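Local atomic coordinates of VIN1 (Oscarella pearsei, PDB entry 6BFI), a protein that binds actin filaments and may play a role in cell-cell adhesion, as a sponge member of the vinculin/alpha-catenin family. Residues Leu662-Lys665 with Asp666-Pro669; Met705-Tyr708 with Thr709-Glu712; Ala730-Ala733 with Gln734-Leu737; Asp791-Asp794 with Met795-Asn799. All coordinates share one frame; numbering follows the deposited sequence.

All four contacts are local, each joining residues a few positions apart, and they differ with their place in a largely helical chain. Contact 1 is a surface turn rich in proline, ahead of helix 669-682, and leans on proline rings, whereas contacts 2, 3 and 4 are partly buried and built on helical backbone bonds. Contact 2 occupies the C-terminal end of helix 690-710, where those bonds weaken, and meets contact 1 through Asn668 and Ser706. Contacts 3 and 4 lie within helices 718-745 and 786-817, where the bonds stay regular. Contacts 2 and 4 touch through Thr709 CG2 and Leu796 CD2, 3.6 Å apart, whereas contact 3 stays about 9 Å from contact 4 at the nearest atoms.

Contact 1 of 4, residues Leu662-Lys665 with Asp666-Pro669; sequences LPPK and DQNP
Lys665 and Asp666 meet where the chain bends: Lys665 CG lies 3.9 Å from Asp666 OD1, the two side chains slanting past each other on the outside of the turn. Their charged ends separate from there, with Lys665 NZ 6.8 Å from Asp666 OD1, so any attraction between them probably acts at a distance.

Gln667 brings the chain back. Its backbone N bonds to Pro664 O at 3.1 Å, approaching well above the carbonyl plane, 52° out of it. The side chain returns to the same residue: CG sits beside the backbone N (chi1 -53°) and the chain beyond it is extended, which brings the terminal amide obliquely against Pro664, with Gln667 NE2 3.8 Å from Pro664 CG. The amide meets the CB and CG carbons of the ring, on a side exposed to solvent.

Asn668 is the buried member. Its N makes a second, weak bond to Pro664 O at 3.5 Å, so one carbonyl serves two successive amides. The side chain crosses that of Pro663 at about a right angle, placing Asn668 OD1 3.7 Å from Pro663 CB, while ND2 bonds to Ser706 of helix 690-710. Pro663 also packs on His671, and its carbonyl accepts a bond from His672.

Pro669 has its CB directed away and opens helix 669-682. Residues 664-667 thus form a type I beta-turn leading into a helix start, with Asn668 at the N-cap position, though without a side-chain capping bond, and a proline in the first turn, where a helix has no i-4 carbonyl for the missing N-H to bond.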
ATOM      1  N   LEU A 662      18.328 -23.050  14.258  1.00 73.15           N
ATOM      2  CA  LEU A 662      17.419 -23.167  13.130  1.00 66.76           C
ATOM      3  C   LEU A 662      17.703 -24.441  12.340  1.00 69.48           C
ATOM      4  O   LEU A 662      18.862 -24.844  12.199  1.00 73.35           O
ATOM      5  CB  LEU A 662      17.551 -21.952  12.213  1.00 65.50           C
ATOM      6  CG  LEU A 662      16.842 -20.672  12.652  1.00 62.54           C
ATOM      7  CD1 LEU A 662      17.302 -19.494  11.812  1.00 56.63           C
ATOM      8  CD2 LEU A 662      15.338 -20.855  12.541  1.00 54.77           C
ATOM      9  N   PRO A 663      16.671 -25.098  11.819  1.00 74.12           N
ATOM     10  CA  PRO A 663      16.889 -26.205  10.887  1.00 79.47           C
ATOM     11  C   PRO A 663      17.522 -25.696   9.605  1.00 86.47           C
ATOM     12  O   PRO A 663      17.530 -24.480   9.353  1.00 90.84           O
ATOM     13  CB  PRO A 663      15.469 -26.741  10.632  1.00 77.56           C
ATOM     14  CG  PRO A 663      14.629 -26.189  11.743  1.00 75.34           C
ATOM     15  CD  PRO A 663      15.243 -24.873  12.089  1.00 72.85           C
ATOM     16  N   PRO A 664      18.082 -26.582   8.782  1.00 88.47           N
ATOM     17  CA  PRO A 664      18.589 -26.146   7.475  1.00 92.75           C
ATOM     18  C   PRO A 664      17.496 -25.461   6.666  1.00 89.49           C
ATOM     19  O   PRO A 664      16.347 -25.909   6.634  1.00 85.17           O
ATOM     20  CB  PRO A 664      19.047 -27.453   6.821  1.00 94.28           C
ATOM     21  CG  PRO A 664      19.385 -28.338   7.971  1.00 94.09           C
ATOM     22  CD  PRO A 664      18.395 -27.995   9.053  1.00 90.69           C
ATOM     23  N   LYS A 665      17.871 -24.356   6.015  1.00 94.03           N
ATOM     24  CA  LYS A 665      16.887 -23.500   5.357  1.00 97.72           C
ATOM     25  C   LYS A 665      16.117 -24.249   4.275  1.00103.73           C
ATOM     26  O   LYS A 665      14.917 -24.017   4.087  1.00102.64           O
ATOM     27  CB  LYS A 665      17.580 -22.269   4.772  1.00 98.17           C
ATOM     28  CG  LYS A 665      19.064 -22.468   4.503  1.00103.96           C
ATOM     29  CD  LYS A 665      19.635 -21.332   3.668  1.00107.61           C
ATOM     30  CE  LYS A 665      19.371 -19.978   4.305  1.00105.70           C
ATOM     31  NZ  LYS A 665      19.898 -18.860   3.470  1.00104.66           N
ATOM     32  N   ASP A 666      16.786 -25.157   3.561  1.00112.97           N
ATOM     33  CA  ASP A 666      16.140 -25.860   2.458  1.00118.97           C
ATOM     34  C   ASP A 666      15.069 -26.836   2.925  1.00120.11           C
ATOM     35  O   ASP A 666      14.186 -27.188   2.136  1.00123.18           O
ATOM     36  CB  ASP A 666      17.184 -26.613   1.632  1.00130.00           C
ATOM     37  CG  ASP A 666      18.296 -25.715   1.138  1.00135.84           C
ATOM     38  OD1 ASP A 666      19.235 -25.449   1.918  1.00138.24           O
ATOM     39  OD2 ASP A 666      18.236 -25.283  -0.033  1.00137.16           O
ATOM     40  N   GLN A 667      15.118 -27.273   4.181  1.00111.02           N
ATOM     41  CA  GLN A 667      14.288 -28.381   4.634  1.00103.19           C
ATOM     42  C   GLN A 667      13.036 -27.952   5.387  1.00 92.59           C
ATOM     43  O   GLN A 667      12.040 -28.682   5.364  1.00 92.13           O
ATOM     44  CB  GLN A 667      15.111 -29.321   5.522  1.00103.07           C
ATOM     45  CG  GLN A 667      16.409 -29.787   4.875  1.00102.46           C
ATOM     46  CD  GLN A 667      17.185 -30.758   5.743  1.00 99.00           C
ATOM     47  OE1 GLN A 667      16.660 -31.291   6.721  1.00 96.46           O
ATOM     48  NE2 GLN A 667      18.444 -30.992   5.389  1.00 99.64           N
ATOM     49  N   ASN A 668      13.048 -26.797   6.051  1.00 81.12           N
ATOM     50  CA  ASN A 668      11.931 -26.366   6.896  1.00 73.63           C
ATOM     51  C   ASN A 668      11.640 -24.888   6.676  1.00 70.97           C
ATOM     52  O   ASN A 668      11.908 -24.050   7.544  1.00 74.08           O
ATOM     53  CB  ASN A 668      12.234 -26.643   8.370  1.00 72.37           C
ATOM     54  CG  ASN A 668      12.231 -28.121   8.702  1.00 68.44           C
ATOM     55  OD1 ASN A 668      13.220 -28.820   8.480  1.00 60.19           O
ATOM     56  ND2 ASN A 668      11.119 -28.603   9.244  1.00 65.07           N
ATOM     57  N   PRO A 669      11.061 -24.530   5.523  1.00 65.41           N
ATOM     58  CA  PRO A 669      10.685 -23.119   5.313  1.00 58.56           C
ATOM     59  C   PRO A 669       9.619 -22.634   6.281  1.00 55.22           C
ATOM     60  O   PRO A 669       9.712 -21.511   6.803  1.00 59.44           O
ATOM     61  CB  PRO A 669      10.181 -23.104   3.861  1.00 61.02           C
ATOM     62  CG  PRO A 669      10.716 -24.356   3.238  1.00 64.69           C
ATOM     63  CD  PRO A 669      10.769 -25.361   4.343  1.00 66.34           C
TER

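Contact 2 of 4, residues Met705-Tyr708 with Thr709-Glu712; sequences MSKY and TRGE
Thr709 reaches back one turn with both of its branches. Its OG1 stands between the backbone N and the carbonyl carbon (chi1 76°), and from there it donates to Ser706 O at 3.1 Å, tilted moderately from the carbonyl plane. The same oxygen accepts the backbone N of Arg710 at 3.0 Å, so two donors share it. CG2 takes the other direction and comes 3.2 Å from Met705 O, and Met705 CG is 4.0 Å from Thr709 CG2. Met705 is stretched out as far as SD before its methyl turns off, and the side chain packs on Ala726 and Ile729 of helix 718-745.

This is the last stretch of helix 690-710, which packs with helices 669-682, 718-745 and 786-817, consistent with the helical bundles of the vinculin family. Thr709 N still makes a regular bond to Met705 O, whereas Gly711 N reaches Lys707 O and Tyr708 O only weakly, at 3.4 and 3.5 Å, as the helical pattern gives way to loop.

Tyr708 has CB beside Thr709 N; its OH bonds to Glu650, and the side chain touches Asp721. Arg710 behaves differently: bent at chi2 and again at chi3, its chain doubles back so that one face of the guanidinium lies over Lys707 CA. Arg710 NH2 is 3.9 Å from that atom, and NH1 lies about as far from Lys707 CG. Lys707 runs out straight until its last torsion. The two positive ends are not in contact, Lys707 NZ standing 5.9 Å from Arg710 NH1.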
ATOM      1  N   MET A 705       3.238 -27.533  12.709  1.00 59.13           N
ATOM      2  CA  MET A 705       2.775 -27.848  11.359  1.00 59.80           C
ATOM      3  C   MET A 705       3.947 -28.196  10.454  1.00 58.24           C
ATOM      4  O   MET A 705       3.892 -29.177   9.706  1.00 57.97           O
ATOM      5  CB  MET A 705       1.979 -26.686  10.762  1.00 62.49           C
ATOM      6  CG  MET A 705       1.712 -26.892   9.268  1.00 66.22           C
ATOM      7  SD  MET A 705       0.757 -25.617   8.424  1.00 66.02           S
ATOM      8  CE  MET A 705      -0.788 -25.722   9.311  1.00 60.06           C
ATOM      9  N   SER A 706       5.015 -27.396  10.504  1.00 58.25           N
ATOM     10  CA  SER A 706       6.209 -27.711   9.725  1.00 64.25           C
ATOM     11  C   SER A 706       6.675 -29.136   9.995  1.00 70.04           C
ATOM     12  O   SER A 706       6.915 -29.918   9.062  1.00 71.45           O
ATOM     13  CB  SER A 706       7.321 -26.711  10.046  1.00 68.40           C
ATOM     14  OG  SER A 706       8.540 -27.089   9.431  1.00 73.84           O
ATOM     15  N   LYS A 707       6.781 -29.497  11.278  1.00 71.26           N
ATOM     16  CA  LYS A 707       7.194 -30.852  11.634  1.00 71.54           C
ATOM     17  C   LYS A 707       6.241 -31.897  11.064  1.00 69.32           C
ATOM     18  O   LYS A 707       6.672 -32.975  10.636  1.00 68.11           O
ATOM     19  CB  LYS A 707       7.293 -30.985  13.155  1.00 72.83           C
ATOM     20  CG  LYS A 707       7.585 -32.395  13.647  1.00 77.62           C
ATOM     21  CD  LYS A 707       7.852 -32.408  15.143  1.00 78.80           C
ATOM     22  CE  LYS A 707       7.983 -33.826  15.671  1.00 88.56           C
ATOM     23  NZ  LYS A 707       6.707 -34.583  15.541  1.00 90.15           N
ATOM     24  N   TYR A 708       4.942 -31.593  11.033  1.00 68.46           N
ATOM     25  CA  TYR A 708       3.967 -32.578  10.575  1.00 68.65           C
ATOM     26  C   TYR A 708       3.963 -32.738   9.058  1.00 66.81           C
ATOM     27  O   TYR A 708       3.722 -33.843   8.561  1.00 63.44           O
ATOM     28  CB  TYR A 708       2.574 -32.204  11.079  1.00 70.04           C
ATOM     29  CG  TYR A 708       2.467 -32.228  12.586  1.00 75.01           C
ATOM     30  CD1 TYR A 708       3.249 -33.093  13.345  1.00 75.08           C
ATOM     31  CD2 TYR A 708       1.595 -31.377  13.255  1.00 74.58           C
ATOM     32  CE1 TYR A 708       3.161 -33.116  14.723  1.00 72.16           C
ATOM     33  CE2 TYR A 708       1.502 -31.392  14.634  1.00 72.70           C
ATOM     34  CZ  TYR A 708       2.286 -32.264  15.360  1.00 73.35           C
ATOM     35  OH  TYR A 708       2.191 -32.283  16.731  1.00 78.03           O
ATOM     36  N   THR A 709       4.219 -31.666   8.304  1.00 67.74           N
ATOM     37  CA  THR A 709       4.350 -31.824   6.859  1.00 74.96           C
ATOM     38  C   THR A 709       5.670 -32.487   6.495  1.00 87.05           C
ATOM     39  O   THR A 709       5.761 -33.144   5.452  1.00 88.09           O
ATOM     40  CB  THR A 709       4.233 -30.477   6.140  1.00 67.88           C
ATOM     41  OG1 THR A 709       5.448 -29.735   6.300  1.00 73.35           O
ATOM     42  CG2 THR A 709       3.075 -29.668   6.692  1.00 58.81           C
ATOM     43  N   ARG A 710       6.699 -32.330   7.333  1.00103.07           N
ATOM     44  CA  ARG A 710       7.975 -32.977   7.043  1.00114.62           C
ATOM     45  C   ARG A 710       7.905 -34.494   7.182  1.00122.27           C
ATOM     46  O   ARG A 710       8.771 -35.192   6.642  1.00126.38           O
ATOM     47  CB  ARG A 710       9.071 -32.427   7.957  1.00118.58           C
ATOM     48  CG  ARG A 710      10.478 -32.594   7.396  1.00126.15           C
ATOM     49  CD  ARG A 710      11.476 -33.030   8.462  1.00132.17           C
ATOM     50  NE  ARG A 710      11.511 -32.119   9.603  1.00133.26           N
ATOM     51  CZ  ARG A 710      10.991 -32.396  10.795  1.00134.56           C
ATOM     52  NH1 ARG A 710      10.398 -33.562  11.009  1.00134.17           N
ATOM     53  NH2 ARG A 710      11.069 -31.507  11.775  1.00136.18           N
ATOM     54  N   GLY A 711       6.902 -35.018   7.883  1.00127.23           N
ATOM     55  CA  GLY A 711       6.793 -36.448   8.103  1.00132.77           C
ATOM     56  C   GLY A 711       6.560 -37.253   6.840  1.00135.72           C
ATOM     57  O   GLY A 711       5.524 -37.105   6.183  1.00136.58           O
ATOM     58  N   GLU A 712       7.519 -38.116   6.491  1.00141.73           N
ATOM     59  CA  GLU A 712       7.431 -38.965   5.298  1.00140.90           C
ATOM     60  C   GLU A 712       8.027 -40.329   5.639  1.00136.11           C
ATOM     61  O   GLU A 712       9.237 -40.537   5.516  1.00136.86           O
ATOM     62  CB  GLU A 712       8.138 -38.327   4.107  1.00143.72           C
ATOM     63  CG  GLU A 712       7.399 -37.153   3.479  1.00147.00           C
ATOM     64  CD  GLU A 712       6.254 -37.583   2.575  1.00150.52           C
ATOM     65  OE1 GLU A 712       5.870 -38.773   2.607  1.00153.42           O
ATOM     66  OE2 GLU A 712       5.741 -36.728   1.823  1.00150.07           O
TER

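Contact 3 of 4, residues Ala730-Ala733 with Gln734-Leu737; sequences ALNA and QELL
Leu731 and Gln734 meet on the open side of helix 718-745, where Leu731 CD1 lies 3.4 Å from Gln734 OE1. The glutamine is extended beyond CG and its amide oxygen lies against a methyl of the leucine, a contact of polar atom with hydrocarbon on the solvent side. Nearer the backbone, Gln734 CG also comes within 3.3 Å of Ala730 O; chi1 of -62° sets CG beside its own N, on the side of the Ala730 carbonyl.

Glu735 leads off the same side. With its chain extended past CG, its carboxylate approaches Asn732, the two planes about 30° apart, and Glu735 OE1 ends 3.6 Å from Asn732 OD1. No hydrogen bond joins the two oxygens, and the contact is only a near approach.

The tight part is the helix backbone and the small residues facing inward. Four successive amides, from Gln734 to Leu737, bond to the carbonyls four residues back; Glu735 N to Leu731 O measures 3.0 Å and is the straightest, at 167°. Leu736 CB rests 3.4 Å from Asn732 O, and with CG anti to the backbone N (chi1 174°) the methyls lie farther from residues 730-733 than CB does. Ala730 and Ala733 keep their side of the helix slim.

That slim side faces helix 763-778, with Ala730 on Lys771 and Ala733 on Ile763, and Leu737 adding Ile763 and Pro764. Another neighbour, helix 690-710, receives Asn732 along Gln697, Met698 and Lys701, and Leu736 on Met698.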
ATOM      1  N   ALA A 730      -5.827 -21.617  12.412  1.00 63.02           N
ATOM      2  CA  ALA A 730      -6.904 -20.786  11.884  1.00 64.44           C
ATOM      3  C   ALA A 730      -7.680 -20.114  13.010  1.00 63.57           C
ATOM      4  O   ALA A 730      -7.979 -18.914  12.946  1.00 61.42           O
ATOM      5  CB  ALA A 730      -7.836 -21.626  11.010  1.00 67.30           C
ATOM      6  N   LEU A 731      -8.014 -20.875  14.056  1.00 66.93           N
ATOM      7  CA  LEU A 731      -8.730 -20.292  15.189  1.00 74.02           C
ATOM      8  C   LEU A 731      -7.881 -19.236  15.892  1.00 75.40           C
ATOM      9  O   LEU A 731      -8.389 -18.175  16.286  1.00 77.17           O
ATOM     10  CB  LEU A 731      -9.143 -21.396  16.161  1.00 80.56           C
ATOM     11  CG  LEU A 731     -10.053 -21.004  17.326  1.00 89.17           C
ATOM     12  CD1 LEU A 731     -11.307 -20.313  16.816  1.00 89.69           C
ATOM     13  CD2 LEU A 731     -10.414 -22.232  18.149  1.00 93.72           C
ATOM     14  N   ASN A 732      -6.582 -19.508  16.047  1.00 73.47           N
ATOM     15  CA  ASN A 732      -5.682 -18.507  16.612  1.00 73.43           C
ATOM     16  C   ASN A 732      -5.667 -17.238  15.769  1.00 69.33           C
ATOM     17  O   ASN A 732      -5.637 -16.127  16.311  1.00 68.40           O
ATOM     18  CB  ASN A 732      -4.271 -19.080  16.740  1.00 74.21           C
ATOM     19  CG  ASN A 732      -3.946 -19.511  18.155  1.00 82.18           C
ATOM     20  OD1 ASN A 732      -4.842 -19.756  18.964  1.00 86.08           O
ATOM     21  ND2 ASN A 732      -2.658 -19.602  18.463  1.00 85.09           N
ATOM     22  N   ALA A 733      -5.690 -17.383  14.442  1.00 69.56           N
ATOM     23  CA  ALA A 733      -5.750 -16.213  13.573  1.00 73.36           C
ATOM     24  C   ALA A 733      -7.065 -15.461  13.734  1.00 77.94           C
ATOM     25  O   ALA A 733      -7.085 -14.228  13.642  1.00 79.93           O
ATOM     26  CB  ALA A 733      -5.553 -16.630  12.116  1.00 69.65           C
ATOM     27  N   GLN A 734      -8.164 -16.179  13.976  1.00 83.34           N
ATOM     28  CA  GLN A 734      -9.431 -15.514  14.267  1.00 89.41           C
ATOM     29  C   GLN A 734      -9.314 -14.650  15.516  1.00 90.37           C
ATOM     30  O   GLN A 734      -9.658 -13.460  15.500  1.00 96.83           O
ATOM     31  CB  GLN A 734     -10.548 -16.544  14.437  1.00 97.96           C
ATOM     32  CG  GLN A 734     -10.838 -17.382  13.203  1.00103.58           C
ATOM     33  CD  GLN A 734     -11.995 -18.343  13.418  1.00111.24           C
ATOM     34  OE1 GLN A 734     -12.642 -18.331  14.467  1.00115.47           O
ATOM     35  NE2 GLN A 734     -12.260 -19.182  12.424  1.00111.91           N
ATOM     36  N   GLU A 735      -8.822 -15.235  16.613  1.00 87.95           N
ATOM     37  CA  GLU A 735      -8.687 -14.472  17.851  1.00 83.92           C
ATOM     38  C   GLU A 735      -7.739 -13.290  17.675  1.00 79.42           C
ATOM     39  O   GLU A 735      -7.990 -12.197  18.203  1.00 79.37           O
ATOM     40  CB  GLU A 735      -8.213 -15.388  18.979  1.00 81.93           C
ATOM     41  CG  GLU A 735      -9.266 -16.384  19.437  1.00 83.05           C
ATOM     42  CD  GLU A 735      -8.706 -17.446  20.361  1.00 84.26           C
ATOM     43  OE1 GLU A 735      -7.486 -17.703  20.304  1.00 80.28           O
ATOM     44  OE2 GLU A 735      -9.488 -18.024  21.146  1.00 89.73           O
ATOM     45  N   LEU A 736      -6.651 -13.486  16.926  1.00 78.10           N
ATOM     46  CA  LEU A 736      -5.728 -12.390  16.653  1.00 79.12           C
ATOM     47  C   LEU A 736      -6.418 -11.265  15.894  1.00 81.31           C
ATOM     48  O   LEU A 736      -6.190 -10.082  16.177  1.00 82.77           O
ATOM     49  CB  LEU A 736      -4.521 -12.899  15.866  1.00 75.68           C
ATOM     50  CG  LEU A 736      -3.541 -11.821  15.396  1.00 74.67           C
ATOM     51  CD1 LEU A 736      -2.786 -11.228  16.577  1.00 76.27           C
ATOM     52  CD2 LEU A 736      -2.578 -12.368  14.352  1.00 73.46           C
ATOM     53  N   LEU A 737      -7.268 -11.611  14.925  1.00 85.99           N
ATOM     54  CA  LEU A 737      -7.993 -10.580  14.190  1.00 90.88           C
ATOM     55  C   LEU A 737      -8.961  -9.839  15.101  1.00 97.24           C
ATOM     56  O   LEU A 737      -9.124  -8.618  14.980  1.00105.64           O
ATOM     57  CB  LEU A 737      -8.728 -11.197  13.000  1.00 93.41           C
ATOM     58  CG  LEU A 737      -9.146 -10.252  11.867  1.00 98.33           C
ATOM     59  CD1 LEU A 737      -9.223 -11.019  10.564  1.00100.88           C
ATOM     60  CD2 LEU A 737     -10.479  -9.569  12.152  1.00100.59           C
TER

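Contact 4 of 4, residues Asp791-Asp794 with Met795-Asn799; sequences DATD and MLVGN
Met795 lies back along the preceding turn, over the carbonyl of Asp791. Both belong to one long alpha-helix, 786-817, which packs against helix 763-778 in the all-helical architecture of the vinculin family.

From CB the path is easily followed. Met795 CB lies 3.4 Å from Asp791 O, and CG, placed beside the backbone N by chi1 of -65°, comes closer still, to 3.2 Å from the same oxygen. SD then recedes to 3.8 Å from Asp791 O. At the last torsion the chain bends, and its end leads away from the first segment; the side chain as a whole packs on Leu773, Pro2 and Val3. The oxygen it passes over is meanwhile occupied by the backbone N of Met795, a bond of 2.9 Å.

Leu796 is buried and packs on Leu770 of helix 763-778. One position on, Val797 meets Thr793: the Thr793 hydroxyl bonds to Lys777 and to Asp789 O, and Thr793 CG2 stands 4.2 Å from Val797 CG1. Gly798 N makes the last of the bonds between the two segments, to Asp794 O.

Both Val797 branches meet Thr793 O, and CG2 also meets Asp794 O. About the bond from CA to CB, CG2 lies between the backbone N and the carbonyl carbon, and Val797 CG2 is 3.2 Å from Asp794 O and 3.3 Å from Thr793 O.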
ATOM      1  N   ASP A 791       3.317 -29.976  -5.578  1.00 80.83           N
ATOM      2  CA  ASP A 791       2.513 -28.762  -5.677  1.00 77.39           C
ATOM      3  C   ASP A 791       1.765 -28.484  -4.377  1.00 67.39           C
ATOM      4  O   ASP A 791       1.663 -27.329  -3.947  1.00 62.76           O
ATOM      5  CB  ASP A 791       1.539 -28.871  -6.851  1.00 84.90           C
ATOM      6  CG  ASP A 791       2.251 -29.010  -8.184  1.00 93.45           C
ATOM      7  OD1 ASP A 791       3.466 -28.732  -8.240  1.00 95.52           O
ATOM      8  OD2 ASP A 791       1.593 -29.394  -9.174  1.00 97.10           O
ATOM      9  N   ALA A 792       1.237 -29.533  -3.738  1.00 65.59           N
ATOM     10  CA  ALA A 792       0.566 -29.351  -2.453  1.00 65.23           C
ATOM     11  C   ALA A 792       1.521 -28.778  -1.414  1.00 61.61           C
ATOM     12  O   ALA A 792       1.168 -27.849  -0.676  1.00 64.30           O
ATOM     13  CB  ALA A 792      -0.021 -30.679  -1.974  1.00 63.62           C
ATOM     14  N   THR A 793       2.745 -29.309  -1.361  1.00 61.44           N
ATOM     15  CA  THR A 793       3.746 -28.787  -0.438  1.00 66.35           C
ATOM     16  C   THR A 793       4.048 -27.321  -0.724  1.00 60.18           C
ATOM     17  O   THR A 793       4.030 -26.485   0.184  1.00 56.70           O
ATOM     18  CB  THR A 793       5.023 -29.625  -0.524  1.00 70.42           C
ATOM     19  OG1 THR A 793       4.738 -30.977  -0.141  1.00 77.29           O
ATOM     20  CG2 THR A 793       6.098 -29.060   0.392  1.00 62.22           C
ATOM     21  N   ASP A 794       4.314 -26.988  -1.991  1.00 61.84           N
ATOM     22  CA  ASP A 794       4.714 -25.624  -2.330  1.00 66.40           C
ATOM     23  C   ASP A 794       3.598 -24.624  -2.048  1.00 65.12           C
ATOM     24  O   ASP A 794       3.855 -23.511  -1.570  1.00 67.92           O
ATOM     25  CB  ASP A 794       5.145 -25.552  -3.794  1.00 75.06           C
ATOM     26  CG  ASP A 794       6.296 -26.487  -4.107  1.00 84.48           C
ATOM     27  OD1 ASP A 794       6.960 -26.952  -3.158  1.00 85.20           O
ATOM     28  OD2 ASP A 794       6.539 -26.754  -5.304  1.00 89.69           O
ATOM     29  N   MET A 795       2.350 -24.997  -2.339  1.00 60.44           N
ATOM     30  CA  MET A 795       1.239 -24.100  -2.043  1.00 58.97           C
ATOM     31  C   MET A 795       1.052 -23.935  -0.540  1.00 60.32           C
ATOM     32  O   MET A 795       0.814 -22.820  -0.057  1.00 64.32           O
ATOM     33  CB  MET A 795      -0.042 -24.618  -2.696  1.00 57.71           C
ATOM     34  CG  MET A 795       0.009 -24.615  -4.216  1.00 64.46           C
ATOM     35  SD  MET A 795      -1.433 -25.386  -4.972  1.00 69.81           S
ATOM     36  CE  MET A 795      -2.714 -24.210  -4.549  1.00 64.61           C
ATOM     37  N   LEU A 796       1.164 -25.031   0.217  1.00 55.47           N
ATOM     38  CA  LEU A 796       1.029 -24.932   1.665  1.00 51.38           C
ATOM     39  C   LEU A 796       2.103 -24.024   2.253  1.00 46.94           C
ATOM     40  O   LEU A 796       1.805 -23.140   3.064  1.00 43.36           O
ATOM     41  CB  LEU A 796       1.083 -26.321   2.303  1.00 53.64           C
ATOM     42  CG  LEU A 796       0.990 -26.348   3.833  1.00 51.67           C
ATOM     43  CD1 LEU A 796      -0.301 -25.701   4.317  1.00 47.97           C
ATOM     44  CD2 LEU A 796       1.102 -27.774   4.350  1.00 53.93           C
ATOM     45  N   VAL A 797       3.360 -24.214   1.841  1.00 51.34           N
ATOM     46  CA  VAL A 797       4.439 -23.422   2.425  1.00 54.36           C
ATOM     47  C   VAL A 797       4.336 -21.967   1.993  1.00 53.59           C
ATOM     48  O   VAL A 797       4.644 -21.061   2.776  1.00 53.46           O
ATOM     49  CB  VAL A 797       5.821 -24.020   2.088  1.00 61.26           C
ATOM     50  CG1 VAL A 797       5.928 -25.453   2.595  1.00 61.90           C
ATOM     51  CG2 VAL A 797       6.103 -23.955   0.598  1.00 67.34           C
ATOM     52  N   GLY A 798       3.894 -21.705   0.760  1.00 55.62           N
ATOM     53  CA  GLY A 798       3.680 -20.325   0.353  1.00 48.83           C
ATOM     54  C   GLY A 798       2.607 -19.648   1.185  1.00 47.75           C
ATOM     55  O   GLY A 798       2.793 -18.530   1.679  1.00 51.02           O
ATOM     56  N   ASN A 799       1.473 -20.331   1.366  1.00 50.43           N
ATOM     57  CA  ASN A 799       0.393 -19.794   2.188  1.00 49.42           C
ATOM     58  C   ASN A 799       0.861 -19.529   3.616  1.00 50.80           C
ATOM     59  O   ASN A 799       0.584 -18.466   4.185  1.00 51.39           O
ATOM     60  CB  ASN A 799      -0.793 -20.760   2.177  1.00 49.91           C
ATOM     61  CG  ASN A 799      -1.971 -20.247   2.977  1.00 57.60           C
ATOM     62  OD1 ASN A 799      -2.077 -20.493   4.178  1.00 65.23           O
ATOM     63  ND2 ASN A 799      -2.867 -19.528   2.312  1.00 60.80           N
TER